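Single-stranded DNA-binding protein (Thermotoga maritima, PDB 1Z9F) probably binds single-stranded DNA, as other members of the SSB family do, and assembles as a homotetramer of OB-fold subunits. Local coordinates at residues Phe16-Leu21 with Val112-Arg117. Numbering follows the deposited sequence.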
# COMPACT_ATOMS: atom_id res chain seq x y z
N PHE A 16 -12.08 -1.53 -3.14
CA PHE A 16 -11.67 -0.83 -1.93
C PHE A 16 -10.18 -0.75 -1.87
O PHE A 16 -9.49 -1.66 -2.24
CB PHE A 16 -12.22 -1.55 -0.69
CG PHE A 16 -11.99 -0.80 0.59
CD1 PHE A 16 -12.64 0.40 0.82
CD2 PHE A 16 -11.15 -1.28 1.58
CE1 PHE A 16 -12.47 1.11 1.99
CE2 PHE A 16 -10.97 -0.58 2.76
CZ PHE A 16 -11.64 0.64 2.95
N ASN A 17 -9.66 0.36 -1.41
CA ASN A 17 -8.22 0.56 -1.39
C ASN A 17 -7.91 1.48 -0.24
O ASN A 17 -8.23 2.63 -0.30
CB ASN A 17 -7.78 1.16 -2.72
CG ASN A 17 -6.32 1.51 -2.77
OD1 ASN A 17 -5.70 1.80 -1.75
ND2 ASN A 17 -5.77 1.51 -3.99
N LYS A 18 -7.32 0.95 0.83
CA LYS A 18 -7.06 1.74 1.99
C LYS A 18 -5.71 1.42 2.54
O LYS A 18 -5.40 0.24 2.78
CB LYS A 18 -8.11 1.38 3.01
CG LYS A 18 -8.19 2.24 4.22
CD LYS A 18 -8.15 3.58 3.83
CE LYS A 18 -8.69 4.52 4.81
NZ LYS A 18 -8.72 5.88 4.12
N ILE A 19 -4.90 2.46 2.76
CA ILE A 19 -3.62 2.24 3.42
C ILE A 19 -3.47 3.18 4.62
O ILE A 19 -3.81 4.33 4.55
CB ILE A 19 -2.40 2.27 2.43
CG1 ILE A 19 -1.15 1.76 3.15
CG2 ILE A 19 -2.16 3.65 1.85
CD1 ILE A 19 -0.04 1.44 2.26
N ILE A 20 -3.00 2.64 5.74
CA ILE A 20 -2.73 3.38 6.95
C ILE A 20 -1.32 3.04 7.38
O ILE A 20 -0.99 1.87 7.61
CB ILE A 20 -3.68 3.00 8.07
CG1 ILE A 20 -5.12 3.19 7.60
CG2 ILE A 20 -3.35 3.78 9.33
CD1 ILE A 20 -6.15 2.63 8.51
N LEU A 21 -0.50 4.08 7.48
CA LEU A 21 0.93 3.95 7.78
C LEU A 21 1.21 4.89 8.92
O LEU A 21 0.57 5.92 9.01
CB LEU A 21 1.77 4.37 6.57
CG LEU A 21 1.47 3.61 5.27
CD1 LEU A 21 2.07 4.28 4.10
CD2 LEU A 21 1.93 2.17 5.38
N VAL A 112 -1.71 8.44 -1.96
CA VAL A 112 -2.50 9.66 -1.99
C VAL A 112 -3.20 9.70 -0.63
O VAL A 112 -4.14 8.92 -0.37
CB VAL A 112 -3.49 9.70 -3.17
CG1 VAL A 112 -4.29 10.98 -3.15
CG2 VAL A 112 -2.73 9.54 -4.53
N ALA A 113 -2.72 10.59 0.23
CA ALA A 113 -3.18 10.68 1.58
C ALA A 113 -4.46 11.47 1.62
O ALA A 113 -4.61 12.52 0.96
CB ALA A 113 -2.14 11.29 2.48
N ASN A 114 -5.42 10.97 2.40
CA ASN A 114 -6.57 11.77 2.74
C ASN A 114 -6.42 12.36 4.13
O ASN A 114 -7.09 13.29 4.46
CB ASN A 114 -7.88 11.00 2.54
CG ASN A 114 -7.97 9.73 3.35
OD1 ASN A 114 -7.51 8.65 2.91
ND2 ASN A 114 -8.65 9.80 4.51
N VAL A 115 -5.52 11.82 4.95
CA VAL A 115 -5.31 12.27 6.33
C VAL A 115 -3.82 12.22 6.66
O VAL A 115 -3.15 11.26 6.32
CB VAL A 115 -6.10 11.37 7.32
CG1 VAL A 115 -5.64 11.57 8.77
CG2 VAL A 115 -7.58 11.64 7.21
N VAL A 116 -3.30 13.27 7.29
CA VAL A 116 -1.97 13.23 7.91
C VAL A 116 -2.02 13.91 9.28
O VAL A 116 -2.25 15.12 9.38
CB VAL A 116 -0.89 13.93 7.07
CG1 VAL A 116 0.48 13.80 7.77
CG2 VAL A 116 -0.82 13.37 5.67
N ARG A 117 -1.82 13.11 10.33
CA ARG A 117 -1.67 13.61 11.69
C ARG A 117 -0.27 13.40 12.24
O ARG A 117 0.34 12.34 12.06
CB ARG A 117 -2.61 12.89 12.64
CG ARG A 117 -4.01 12.82 12.18
CD ARG A 117 -4.97 12.79 13.32
NE ARG A 117 -6.29 13.04 12.77
CZ ARG A 117 -7.05 12.12 12.19
NH1 ARG A 117 -6.66 10.87 12.15
NH2 ARG A 117 -8.23 12.45 11.67
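The OB fold of the SSB family closes its curled sheet by pairing strand 86-96 with both strand 16-33 and strand 108-118, and Lys18 reaches Asn114 across that middle strand. Asn114 sits where strand 108-118 turns a corner: with Val115 it faces Glu90 in a classic beta bulge, the extra residue letting the strand bend. Its backbone leaves the extended region there (psi -17°), between the extended Ala113 and Val115. The meeting is a small surface one, burying 57 Å² in all. Lysine suits the position because its four-carbon arm can span the gap while keeping the charge at the surface. The CB of Lys18 starts out directed away from segment 112-117; in the conformer described here, one of two for this side chain, a bend at chi2 (46°), followed by two nearly straight torsions, then carries the ammonium over to the bulge. There NZ lies 3.3 Å from Asn114 OD1 and 3.9 Å from Asn114 ND2, the two side chains crossing at about a right angle. In this conformer NZ forms a salt bridge with Glu90 OE2, and the same carboxylate oxygen takes a weak hydrogen bond from Asn114 ND2. A short amide suits the bulge, since its N-H can reach the Glu90 carboxylate, if only weakly. On its other edge, segment 16-21 pairs antiparallel with a strand of the second subunit, which continues the sheet across the interface. Asn114 CG stands between its own backbone N and carbonyl carbon (chi1 58°), 4.0 Å from Lys18 NZ.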